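Local coordinates for protein HIRA (Homo sapiens, PDB 5YJE), which cooperates with ASF1A to promote replication-independent chromatin assembly, here represented by its C-terminal part, which forms a trimer, at residues Ile96-Gly101 / Ser133-Leu138; Thr141-Met146 / Asp158-Val163; Ala152-Trp157 / Val164-Glu169. All blocks are in the same frame, centred on the assembly; numbering follows the deposited sequence.

How the contacts relate
The three contacts involve two consecutive antiparallel sheets of four strands. Contact 1 lies between sheets: strand 96-101 edges one, and strand 135-141 opens the next. Contacts 2 and 3 lie within that second sheet, at its turns and along its last hairpin. Contacts 1 and 2 have centres about 16 Å apart and touch where L138 CD2 packs 3.6 Å from M146 O. Contacts 2 and 3, about 12 Å between centres, interlock along the chain, and Y144 CE1 lies 3.7 Å from V165 CG2. Contacts 1 and 3 stay about 5 Å apart at their nearest atoms. Contacts 2 and 3 also reach a second subunit, whereas contact 1 remains inside its own chain.

Contact 1: residues Ile96-Gly101 / Ser133-Leu138; sequences ILTAAG and SPISTL
Strands 96-101 and 135-138 run in nearly the same direction, 21° apart with a closest axial approach of 6.5 Å, too far for backbone pairing, and the link is made by side chains and one water. The methyl CG2 of T98 meets CG1 of I135 at 4.0 Å, the two side chains crossing at about a right angle. One residue earlier, L97 slides past I135 in the opposite direction, bringing CD1 to 4.2 Å from I135 CG2. L138 contributes most area: its CD1 lies against the backbone at T98 O and A99 CA, while its CB packs 3.7 Å from A100 CB. With OG1 of T98 opposite the backbone N (chi1 -178°), the hydroxyl reaches a water at 3.0 Å. That water accepts from L138 N, also at 3.0 Å, bridging the strands. Each strand carries a classic bulge, L97 and T98 opposite A109, S136 and T137 opposite L148. The contact joins the first strands of two successive four-stranded sheets, an arrangement consistent with neighbouring blades of a beta-propeller. Within the sheets, strand 105-110 pairs with 96-101 and strand 144-149 with 135-138; A109 touches I135, and A147 touches both I135 and L138.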
ATOM      1  N   ILE B  96       6.706 -30.200   7.297  1.00 38.97           N
ATOM      2  CA  ILE B  96       7.506 -29.000   7.503  1.00 42.37           C
ATOM      3  C   ILE B  96       8.818 -29.124   6.729  1.00 42.93           C
ATOM      4  O   ILE B  96       9.580 -30.078   6.924  1.00 43.77           O
ATOM      5  CB  ILE B  96       7.760 -28.763   8.997  1.00 37.92           C
ATOM      6  CG1 ILE B  96       6.418 -28.585   9.716  1.00 40.99           C
ATOM      7  CG2 ILE B  96       8.668 -27.536   9.194  1.00 38.93           C
ATOM      8  CD1 ILE B  96       6.465 -28.822  11.216  1.00 41.15           C
ATOM      9  N   LEU B  97       9.075 -28.153   5.845  1.00 42.58           N
ATOM     10  CA  LEU B  97      10.262 -28.095   4.999  1.00 38.02           C
ATOM     11  C   LEU B  97      11.384 -27.297   5.646  1.00 39.37           C
ATOM     12  O   LEU B  97      12.539 -27.738   5.641  1.00 41.38           O
ATOM     13  CB  LEU B  97       9.911 -27.491   3.640  1.00 42.14           C
ATOM     14  CG  LEU B  97       9.006 -28.331   2.752  1.00 44.96           C
ATOM     15  CD1 LEU B  97       8.594 -27.586   1.446  1.00 34.03           C
ATOM     16  CD2 LEU B  97       9.717 -29.668   2.458  1.00 41.11           C
ATOM     17  N   THR B  98      11.083 -26.126   6.209  1.00 38.66           N
ATOM     18  CA  THR B  98      12.140 -25.419   6.928  1.00 35.40           C
ATOM     19  C   THR B  98      11.497 -24.619   8.043  1.00 37.17           C
ATOM     20  O   THR B  98      10.277 -24.593   8.188  1.00 38.64           O
ATOM     21  CB  THR B  98      13.007 -24.524   5.996  1.00 41.55           C
ATOM     22  OG1 THR B  98      14.045 -23.901   6.760  1.00 40.98           O
ATOM     23  CG2 THR B  98      12.205 -23.393   5.320  1.00 35.39           C
ATOM     24  N   ALA B  99      12.330 -23.936   8.820  1.00 38.92           N
ATOM     25  CA  ALA B  99      11.835 -23.239   9.993  1.00 42.26           C
ATOM     26  C   ALA B  99      12.806 -22.127  10.362  1.00 39.64           C
ATOM     27  O   ALA B  99      13.975 -22.151   9.980  1.00 42.93           O
ATOM     28  CB  ALA B  99      11.637 -24.212  11.165  1.00 37.02           C
ATOM     29  N   ALA B 100      12.302 -21.144  11.108  1.00 42.48           N
ATOM     30  CA  ALA B 100      13.130 -20.068  11.651  1.00 41.07           C
ATOM     31  C   ALA B 100      12.455 -19.568  12.921  1.00 44.03           C
ATOM     32  O   ALA B 100      11.319 -19.937  13.222  1.00 48.52           O
ATOM     33  CB  ALA B 100      13.338 -18.936  10.633  1.00 39.90           C
ATOM     34  N   GLY B 101      13.159 -18.736  13.678  1.00 48.02           N
ATOM     35  CA  GLY B 101      12.621 -18.277  14.943  1.00 46.34           C
ATOM     36  C   GLY B 101      13.463 -17.182  15.557  1.00 53.88           C
ATOM     37  O   GLY B 101      14.654 -17.039  15.261  1.00 48.01           O
ATOM     38  N   SER B 133       4.773 -19.136  -4.218  1.00 47.43           N
ATOM     39  CA  SER B 133       5.545 -20.255  -4.738  1.00 46.65           C
ATOM     40  C   SER B 133       6.195 -20.944  -3.545  1.00 43.76           C
ATOM     41  O   SER B 133       6.100 -20.440  -2.417  1.00 42.37           O
ATOM     42  CB  SER B 133       6.592 -19.779  -5.778  1.00 46.70           C
ATOM     43  OG  SER B 133       7.659 -19.077  -5.196  1.00 44.15           O
ATOM     44  N   PRO B 134       6.833 -22.115  -3.742  1.00 42.97           N
ATOM     45  CA  PRO B 134       7.383 -22.837  -2.577  1.00 39.04           C
ATOM     46  C   PRO B 134       8.460 -22.042  -1.863  1.00 41.56           C
ATOM     47  O   PRO B 134       9.179 -21.232  -2.461  1.00 47.14           O
ATOM     48  CB  PRO B 134       7.958 -24.132  -3.173  1.00 37.97           C
ATOM     49  CG  PRO B 134       7.203 -24.341  -4.443  1.00 41.22           C
ATOM     50  CD  PRO B 134       6.917 -22.926  -4.972  1.00 39.99           C
ATOM     51  N   ILE B 135       8.540 -22.265  -0.554  1.00 39.62           N
ATOM     52  CA  ILE B 135       9.559 -21.631   0.264  1.00 39.56           C
ATOM     53  C   ILE B 135      10.959 -22.026  -0.215  1.00 43.30           C
ATOM     54  O   ILE B 135      11.182 -23.117  -0.764  1.00 44.40           O
ATOM     55  CB  ILE B 135       9.374 -22.018   1.743  1.00 37.31           C
ATOM     56  CG1 ILE B 135      10.230 -21.125   2.653  1.00 35.45           C
ATOM     57  CG2 ILE B 135       9.663 -23.576   1.950  1.00 40.83           C
ATOM     58  CD1 ILE B 135       9.850 -19.649   2.616  1.00 38.76           C
ATOM     59  N   SER B 136      11.908 -21.118  -0.005  1.00 37.44           N
ATOM     60  CA  SER B 136      13.331 -21.421  -0.088  1.00 42.90           C
ATOM     61  C   SER B 136      14.009 -21.199   1.258  1.00 40.28           C
ATOM     62  O   SER B 136      14.581 -22.136   1.806  1.00 42.66           O
ATOM     63  CB  SER B 136      14.007 -20.584  -1.198  1.00 42.67           C
ATOM     64  OG  SER B 136      15.350 -21.016  -1.416  1.00 40.16           O
ATOM     65  N   THR B 137      13.918 -20.003   1.832  1.00 39.17           N
ATOM     66  CA  THR B 137      14.465 -19.748   3.152  1.00 38.81           C
ATOM     67  C   THR B 137      13.536 -18.856   3.966  1.00 39.24           C
ATOM     68  O   THR B 137      12.741 -18.080   3.430  1.00 36.34           O
ATOM     69  CB  THR B 137      15.864 -19.073   3.089  1.00 42.01           C
ATOM     70  OG1 THR B 137      15.782 -17.865   2.310  1.00 43.61           O
ATOM     71  CG2 THR B 137      16.926 -20.039   2.515  1.00 33.05           C
ATOM     72  N   LEU B 138      13.692 -18.965   5.279  1.00 39.89           N
ATOM     73  CA  LEU B 138      12.986 -18.177   6.266  1.00 40.00           C
ATOM     74  C   LEU B 138      13.991 -17.475   7.158  1.00 39.54           C
ATOM     75  O   LEU B 138      15.034 -18.033   7.497  1.00 41.30           O
ATOM     76  CB  LEU B 138      12.065 -19.058   7.157  1.00 38.53           C
ATOM     77  CG  LEU B 138      10.764 -19.602   6.581  1.00 43.18           C
ATOM     78  CD1 LEU B 138      10.010 -20.502   7.600  1.00 39.02           C
ATOM     79  CD2 LEU B 138       9.870 -18.439   6.104  1.00 39.37           C
TER
HETATM   80  O   HOH W   1      15.472 -21.312   6.048  1.00 47.58           O

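Contact 2: residues Thr141-Met146 / Asp158-Val163; sequences TGSYVM and DVHRQV
The torsions of Y144 and D158 bring the phenol beside the carboxylate: CG of Y144 stands opposite its carbonyl carbon (chi1 -67°), whereas CG of D158 is turned away from its backbone N (chi1 179°). Y144 CE1 lies 3.7 Å from D158 CB, with ring and carboxylate planes 52° apart. Beyond it, Y144 OH lies near the plane of the R161 guanidinium, at its edge, 3.6 Å from NH1. Y144 and D158 form a non-hydrogen-bonded antiparallel pair, where a type II' turn from T141 to Y144 meets the loop that leads to strand 163-170. In that loop D158 forms an Asx motif: OD1 accepts from R161 N at 2.9 Å from above the carboxylate plane, while OD2 forms a salt bridge with R161 NH1. An alanine here would remove both carboxylate oxygens and is likely to leave R161 without its charge partner and the loop freer to move. Across the turns V159 N donates to S143 O at 2.8 Å, nearly in line with the carbonyl. S143 CB packs 3.6 Å from H160 CB, and V145 CG2 meets V159 CG1 at 3.8 Å. V105 of strand 105-110 touches both valines, and L187 of strand 184-187 touches Y144.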
ATOM      1  N   THR B 141      13.511 -11.792  12.797  1.00 43.03           N
ATOM      2  CA  THR B 141      14.144 -10.836  13.682  1.00 43.80           C
ATOM      3  C   THR B 141      13.008 -10.241  14.483  1.00 45.34           C
ATOM      4  O   THR B 141      12.120  -9.608  13.904  1.00 46.01           O
ATOM      5  CB  THR B 141      14.886  -9.747  12.896  1.00 44.72           C
ATOM      6  OG1 THR B 141      15.868 -10.339  12.040  1.00 43.09           O
ATOM      7  CG2 THR B 141      15.562  -8.755  13.836  1.00 46.57           C
ATOM      8  N   GLY B 142      13.013 -10.456  15.790  1.00 46.52           N
ATOM      9  CA  GLY B 142      11.864 -10.012  16.561  1.00 46.38           C
ATOM     10  C   GLY B 142      10.582 -10.579  15.984  1.00 45.03           C
ATOM     11  O   GLY B 142      10.464 -11.780  15.717  1.00 47.41           O
ATOM     12  N   SER B 143       9.615  -9.711  15.749  1.00 44.75           N
ATOM     13  CA  SER B 143       8.319 -10.123  15.227  1.00 44.68           C
ATOM     14  C   SER B 143       8.232 -10.035  13.710  1.00 45.04           C
ATOM     15  O   SER B 143       7.127 -10.116  13.157  1.00 44.38           O
ATOM     16  CB  SER B 143       7.217  -9.277  15.862  1.00 50.85           C
ATOM     17  OG  SER B 143       7.314  -9.344  17.278  1.00 60.86           O
ATOM     18  N   TYR B 144       9.362  -9.846  13.030  1.00 49.08           N
ATOM     19  CA  TYR B 144       9.397  -9.786  11.578  1.00 41.72           C
ATOM     20  C   TYR B 144       9.738 -11.160  11.015  1.00 43.92           C
ATOM     21  O   TYR B 144      10.716 -11.793  11.436  1.00 41.52           O
ATOM     22  CB  TYR B 144      10.399  -8.732  11.101  1.00 47.16           C
ATOM     23  CG  TYR B 144      10.000  -7.302  11.452  1.00 45.03           C
ATOM     24  CD1 TYR B 144       9.022  -6.628  10.724  1.00 43.62           C
ATOM     25  CD2 TYR B 144      10.606  -6.629  12.513  1.00 45.39           C
ATOM     26  CE1 TYR B 144       8.660  -5.299  11.049  1.00 48.64           C
ATOM     27  CE2 TYR B 144      10.240  -5.315  12.851  1.00 45.12           C
ATOM     28  CZ  TYR B 144       9.275  -4.657  12.114  1.00 46.67           C
ATOM     29  OH  TYR B 144       8.939  -3.360  12.447  1.00 48.75           O
ATOM     30  N   VAL B 145       8.915 -11.622  10.080  1.00 42.64           N
ATOM     31  CA  VAL B 145       9.107 -12.889   9.397  1.00 37.53           C
ATOM     32  C   VAL B 145       9.325 -12.585   7.930  1.00 36.11           C
ATOM     33  O   VAL B 145       8.540 -11.852   7.320  1.00 37.53           O
ATOM     34  CB  VAL B 145       7.906 -13.841   9.586  1.00 40.88           C
ATOM     35  CG1 VAL B 145       8.110 -15.126   8.772  1.00 36.60           C
ATOM     36  CG2 VAL B 145       7.728 -14.172  11.067  1.00 37.08           C
ATOM     37  N   MET B 146      10.391 -13.141   7.374  1.00 41.03           N
ATOM     38  CA  MET B 146      10.765 -12.937   5.985  1.00 40.21           C
ATOM     39  C   MET B 146      10.778 -14.287   5.279  1.00 37.95           C
ATOM     40  O   MET B 146      11.403 -15.233   5.753  1.00 38.44           O
ATOM     41  CB  MET B 146      12.132 -12.251   5.884  1.00 38.11           C
ATOM     42  CG  MET B 146      12.600 -12.044   4.455  1.00 43.78           C
ATOM     43  SD  MET B 146      14.106 -11.040   4.271  1.00 46.54           S
ATOM     44  CE  MET B 146      15.404 -12.035   4.939  1.00 39.00           C
ATOM     45  N   ASP B 158       5.194  -8.069   9.659  1.00 46.10           N
ATOM     46  CA  ASP B 158       5.245  -7.747  11.078  1.00 49.76           C
ATOM     47  C   ASP B 158       4.138  -8.574  11.716  1.00 47.15           C
ATOM     48  O   ASP B 158       2.966  -8.207  11.651  1.00 47.97           O
ATOM     49  CB  ASP B 158       5.052  -6.244  11.273  1.00 44.33           C
ATOM     50  CG  ASP B 158       5.073  -5.816  12.726  1.00 50.30           C
ATOM     51  OD1 ASP B 158       4.877  -6.647  13.637  1.00 54.58           O
ATOM     52  OD2 ASP B 158       5.237  -4.604  12.963  1.00 58.97           O
ATOM     53  N   VAL B 159       4.485  -9.715  12.316  1.00 49.90           N
ATOM     54  CA  VAL B 159       3.398 -10.544  12.844  1.00 54.15           C
ATOM     55  C   VAL B 159       2.826  -9.944  14.120  1.00 54.54           C
ATOM     56  O   VAL B 159       1.681 -10.234  14.472  1.00 59.36           O
ATOM     57  CB  VAL B 159       3.820 -12.012  13.084  1.00 48.18           C
ATOM     58  CG1 VAL B 159       4.327 -12.643  11.790  1.00 44.92           C
ATOM     59  CG2 VAL B 159       4.845 -12.092  14.164  1.00 43.28           C
ATOM     60  N   HIS B 160       3.584  -9.098  14.818  1.00 57.06           N
ATOM     61  CA  HIS B 160       3.032  -8.419  15.983  1.00 58.52           C
ATOM     62  C   HIS B 160       1.921  -7.461  15.581  1.00 58.43           C
ATOM     63  O   HIS B 160       0.809  -7.531  16.114  1.00 60.35           O
ATOM     64  CB  HIS B 160       4.127  -7.675  16.742  1.00 67.26           C
ATOM     65  CG  HIS B 160       3.660  -7.065  18.029  1.00 73.48           C
ATOM     66  ND1 HIS B 160       3.428  -7.813  19.167  1.00 71.08           N
ATOM     67  CD2 HIS B 160       3.385  -5.779  18.360  1.00 69.14           C
ATOM     68  CE1 HIS B 160       3.030  -7.013  20.141  1.00 72.82           C
ATOM     69  NE2 HIS B 160       2.995  -5.774  19.678  1.00 73.69           N
ATOM     70  N   ARG B 161       2.199  -6.560  14.630  1.00 55.12           N
ATOM     71  CA  ARG B 161       1.147  -5.688  14.125  1.00 51.17           C
ATOM     72  C   ARG B 161       0.230  -6.394  13.134  1.00 53.29           C
ATOM     73  O   ARG B 161      -0.866  -5.894  12.862  1.00 56.64           O
ATOM     74  CB  ARG B 161       1.745  -4.437  13.476  1.00 57.91           C
ATOM     75  CG  ARG B 161       2.529  -3.537  14.427  1.00 58.12           C
ATOM     76  CD  ARG B 161       3.010  -2.252  13.715  1.00 62.54           C
ATOM     77  NE  ARG B 161       3.841  -1.386  14.567  1.00 69.76           N
ATOM     78  CZ  ARG B 161       5.157  -1.187  14.423  1.00 74.51           C
ATOM     79  NH1 ARG B 161       5.834  -1.782  13.442  1.00 71.50           N
ATOM     80  NH2 ARG B 161       5.804  -0.373  15.257  1.00 75.28           N
ATOM     81  N   GLN B 162       0.643  -7.545  12.603  1.00 53.10           N
ATOM     82  CA  GLN B 162      -0.134  -8.284  11.602  1.00 52.86           C
ATOM     83  C   GLN B 162      -0.337  -7.464  10.329  1.00 47.86           C
ATOM     84  O   GLN B 162      -1.404  -7.480   9.710  1.00 44.81           O
ATOM     85  CB  GLN B 162      -1.474  -8.761  12.165  1.00 49.46           C
ATOM     86  CG  GLN B 162      -1.343  -9.642  13.372  1.00 53.00           C
ATOM     87  CD  GLN B 162      -2.694  -9.987  13.955  1.00 63.88           C
ATOM     88  OE1 GLN B 162      -3.738  -9.564  13.436  1.00 65.88           O
ATOM     89  NE2 GLN B 162      -2.694 -10.775  15.021  1.00 59.78           N
ATOM     90  N   VAL B 163       0.710  -6.776   9.898  1.00 50.96           N
ATOM     91  CA  VAL B 163       0.654  -6.036   8.649  1.00 50.65           C
ATOM     92  C   VAL B 163       1.817  -6.505   7.788  1.00 43.11           C
ATOM     93  O   VAL B 163       2.844  -6.953   8.304  1.00 44.62           O
ATOM     94  CB  VAL B 163       0.676  -4.508   8.903  1.00 48.31           C
ATOM     95  CG1 VAL B 163       2.031  -4.065   9.393  1.00 44.97           C
ATOM     96  CG2 VAL B 163       0.232  -3.739   7.665  1.00 54.85           C
TER

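Contact 3: residues Ala152-Trp157 / Val164-Glu169; sequences ATLSVW and VVVKEE
V156 and V166 form the apolar centre of this antiparallel beta hairpin, their CG2 methyls 3.7 Å apart. On the same face L154 CD2 reaches V166 CG1 at 4.1 Å, and P193 of the next sheet packs against both L154 and V166. V165 crowds in beside V156, with CB 3.8 Å from V156 CG1, because V165 and V166 both face V156 in a classic beta bulge. The bulge makes V156 O a double acceptor, gripped by V165 N at 2.6 Å and V166 N at 3.0 Å from one face of its carbonyl plane. V156 N donates in turn to V166 O, in the carbonyl plane and on a lone pair. Toward the other face, W157 sets its indole against V164, CD1 lying 3.8 Å from V164 CB, and S155 CB sits over one ring face, offset toward the rim. W157 NE1 hydrogen-bonds to L209 O of the second subunit, and K167 forms a salt bridge with E169 of that second subunit, tying the hairpin into the trimer interface. Farther along, L154 and E169 exchange backbone hydrogen bonds at a G1 bulge. Here S155 OG, beside its own backbone N (chi1 -66°), accepts a weak hydrogen bond from E168 N at 3.3 Å.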
ATOM      1  N   ALA B 152      11.970 -16.522  -6.366  1.00 42.56           N
ATOM      2  CA  ALA B 152      12.816 -15.401  -5.993  1.00 44.96           C
ATOM      3  C   ALA B 152      11.997 -14.137  -5.701  1.00 45.36           C
ATOM      4  O   ALA B 152      12.361 -13.030  -6.101  1.00 50.18           O
ATOM      5  CB  ALA B 152      13.889 -15.139  -7.052  1.00 50.70           C
ATOM      6  N   THR B 153      10.890 -14.301  -4.992  1.00 46.38           N
ATOM      7  CA  THR B 153      10.202 -13.192  -4.352  1.00 45.93           C
ATOM      8  C   THR B 153      10.512 -13.179  -2.860  1.00 43.06           C
ATOM      9  O   THR B 153      10.849 -14.201  -2.254  1.00 39.71           O
ATOM     10  CB  THR B 153       8.682 -13.272  -4.550  1.00 46.16           C
ATOM     11  OG1 THR B 153       8.198 -14.466  -3.934  1.00 50.93           O
ATOM     12  CG2 THR B 153       8.321 -13.273  -6.024  1.00 42.98           C
ATOM     13  N   LEU B 154      10.366 -12.003  -2.270  1.00 41.16           N
ATOM     14  CA  LEU B 154      10.739 -11.761  -0.889  1.00 41.56           C
ATOM     15  C   LEU B 154       9.548 -11.115  -0.206  1.00 43.54           C
ATOM     16  O   LEU B 154       8.943 -10.186  -0.760  1.00 45.42           O
ATOM     17  CB  LEU B 154      11.976 -10.839  -0.825  1.00 45.07           C
ATOM     18  CG  LEU B 154      12.656 -10.547   0.521  1.00 47.67           C
ATOM     19  CD1 LEU B 154      14.072 -10.040   0.253  1.00 54.70           C
ATOM     20  CD2 LEU B 154      11.920  -9.557   1.389  1.00 46.40           C
ATOM     21  N   SER B 155       9.204 -11.600   0.980  1.00 40.87           N
ATOM     22  CA  SER B 155       8.105 -11.027   1.746  1.00 38.33           C
ATOM     23  C   SER B 155       8.540 -10.826   3.186  1.00 38.74           C
ATOM     24  O   SER B 155       9.347 -11.589   3.728  1.00 40.44           O
ATOM     25  CB  SER B 155       6.854 -11.902   1.734  1.00 39.23           C
ATOM     26  OG  SER B 155       6.283 -12.004   0.447  1.00 48.98           O
ATOM     27  N   VAL B 156       8.025  -9.766   3.792  1.00 36.58           N
ATOM     28  CA  VAL B 156       8.280  -9.489   5.198  1.00 38.25           C
ATOM     29  C   VAL B 156       6.956  -9.107   5.830  1.00 39.31           C
ATOM     30  O   VAL B 156       6.217  -8.271   5.299  1.00 41.33           O
ATOM     31  CB  VAL B 156       9.325  -8.377   5.425  1.00 41.04           C
ATOM     32  CG1 VAL B 156       9.575  -8.175   6.923  1.00 39.06           C
ATOM     33  CG2 VAL B 156      10.632  -8.697   4.694  1.00 38.20           C
ATOM     34  N   TRP B 157       6.645  -9.744   6.945  1.00 44.35           N
ATOM     35  CA  TRP B 157       5.458  -9.432   7.711  1.00 40.93           C
ATOM     36  C   TRP B 157       5.868  -9.073   9.124  1.00 42.57           C
ATOM     37  O   TRP B 157       6.795  -9.666   9.689  1.00 40.19           O
ATOM     38  CB  TRP B 157       4.484 -10.601   7.734  1.00 35.61           C
ATOM     39  CG  TRP B 157       3.938 -10.975   6.405  1.00 35.05           C
ATOM     40  CD1 TRP B 157       2.858 -10.424   5.768  1.00 34.30           C
ATOM     41  CD2 TRP B 157       4.414 -12.027   5.558  1.00 35.35           C
ATOM     42  NE1 TRP B 157       2.644 -11.058   4.561  1.00 34.00           N
ATOM     43  CE2 TRP B 157       3.586 -12.048   4.409  1.00 38.23           C
ATOM     44  CE3 TRP B 157       5.455 -12.952   5.659  1.00 34.03           C
ATOM     45  CZ2 TRP B 157       3.774 -12.955   3.372  1.00 33.64           C
ATOM     46  CZ3 TRP B 157       5.646 -13.858   4.626  1.00 34.02           C
ATOM     47  CH2 TRP B 157       4.809 -13.855   3.502  1.00 41.17           C
ATOM     48  N   VAL B 164       1.631  -6.470   6.468  1.00 44.61           N
ATOM     49  CA  VAL B 164       2.738  -6.779   5.568  1.00 41.30           C
ATOM     50  C   VAL B 164       3.724  -5.625   5.608  1.00 46.86           C
ATOM     51  O   VAL B 164       3.327  -4.452   5.693  1.00 47.62           O
ATOM     52  CB  VAL B 164       2.238  -7.033   4.134  1.00 44.66           C
ATOM     53  CG1 VAL B 164       1.467  -5.807   3.597  1.00 42.54           C
ATOM     54  CG2 VAL B 164       3.400  -7.385   3.215  1.00 35.86           C
ATOM     55  N   VAL B 165       5.011  -5.946   5.603  1.00 43.02           N
ATOM     56  CA  VAL B 165       6.049  -4.937   5.485  1.00 42.36           C
ATOM     57  C   VAL B 165       6.587  -4.868   4.069  1.00 43.89           C
ATOM     58  O   VAL B 165       6.685  -3.791   3.483  1.00 42.23           O
ATOM     59  CB  VAL B 165       7.178  -5.204   6.497  1.00 43.76           C
ATOM     60  CG1 VAL B 165       8.280  -4.201   6.305  1.00 38.70           C
ATOM     61  CG2 VAL B 165       6.628  -5.163   7.911  1.00 39.78           C
ATOM     62  N   VAL B 166       6.917  -6.021   3.495  1.00 41.35           N
ATOM     63  CA  VAL B 166       7.373  -6.112   2.116  1.00 39.07           C
ATOM     64  C   VAL B 166       6.507  -7.144   1.409  1.00 42.23           C
ATOM     65  O   VAL B 166       6.450  -8.306   1.835  1.00 43.27           O
ATOM     66  CB  VAL B 166       8.858  -6.505   2.026  1.00 42.34           C
ATOM     67  CG1 VAL B 166       9.304  -6.498   0.583  1.00 38.62           C
ATOM     68  CG2 VAL B 166       9.726  -5.579   2.879  1.00 39.35           C
ATOM     69  N   LYS B 167       5.868  -6.738   0.314  1.00 43.94           N
ATOM     70  CA  LYS B 167       4.895  -7.565  -0.396  1.00 45.60           C
ATOM     71  C   LYS B 167       5.527  -8.147  -1.656  1.00 45.68           C
ATOM     72  O   LYS B 167       5.572  -7.484  -2.692  1.00 52.31           O
ATOM     73  CB  LYS B 167       3.651  -6.743  -0.729  1.00 39.80           C
ATOM     74  CG  LYS B 167       2.622  -7.448  -1.616  1.00 45.98           C
ATOM     75  CD  LYS B 167       1.998  -8.633  -0.920  1.00 51.83           C
ATOM     76  CE  LYS B 167       0.909  -9.309  -1.770  1.00 61.48           C
ATOM     77  NZ  LYS B 167      -0.254  -8.423  -2.056  1.00 57.41           N
ATOM     78  N   GLU B 168       5.997  -9.391  -1.562  1.00 43.81           N
ATOM     79  CA  GLU B 168       6.417 -10.215  -2.710  1.00 50.13           C
ATOM     80  C   GLU B 168       7.260  -9.444  -3.739  1.00 48.81           C
ATOM     81  O   GLU B 168       6.936  -9.388  -4.924  1.00 46.04           O
ATOM     82  CB  GLU B 168       5.204 -10.842  -3.406  1.00 50.17           C
ATOM     83  CG  GLU B 168       4.639 -12.086  -2.729  1.00 59.02           C
ATOM     84  CD  GLU B 168       3.111 -12.070  -2.645  1.00 67.86           C
ATOM     85  OE1 GLU B 168       2.594 -12.103  -1.506  1.00 75.97           O
ATOM     86  OE2 GLU B 168       2.429 -12.015  -3.707  1.00 63.30           O
ATOM     87  N   GLU B 169       8.371  -8.877  -3.279  1.00 50.43           N
ATOM     88  CA  GLU B 169       9.266  -8.142  -4.174  1.00 48.00           C
ATOM     89  C   GLU B 169      10.167  -9.112  -4.904  1.00 39.99           C
ATOM     90  O   GLU B 169      10.867  -9.906  -4.272  1.00 41.87           O
ATOM     91  CB  GLU B 169      10.112  -7.139  -3.403  1.00 43.01           C
ATOM     92  CG  GLU B 169       9.285  -6.013  -2.890  1.00 47.19           C
ATOM     93  CD  GLU B 169       8.670  -5.177  -4.016  1.00 50.25           C
ATOM     94  OE1 GLU B 169       9.368  -4.888  -5.017  1.00 55.26           O
ATOM     95  OE2 GLU B 169       7.491  -4.799  -3.878  1.00 53.55           O
TER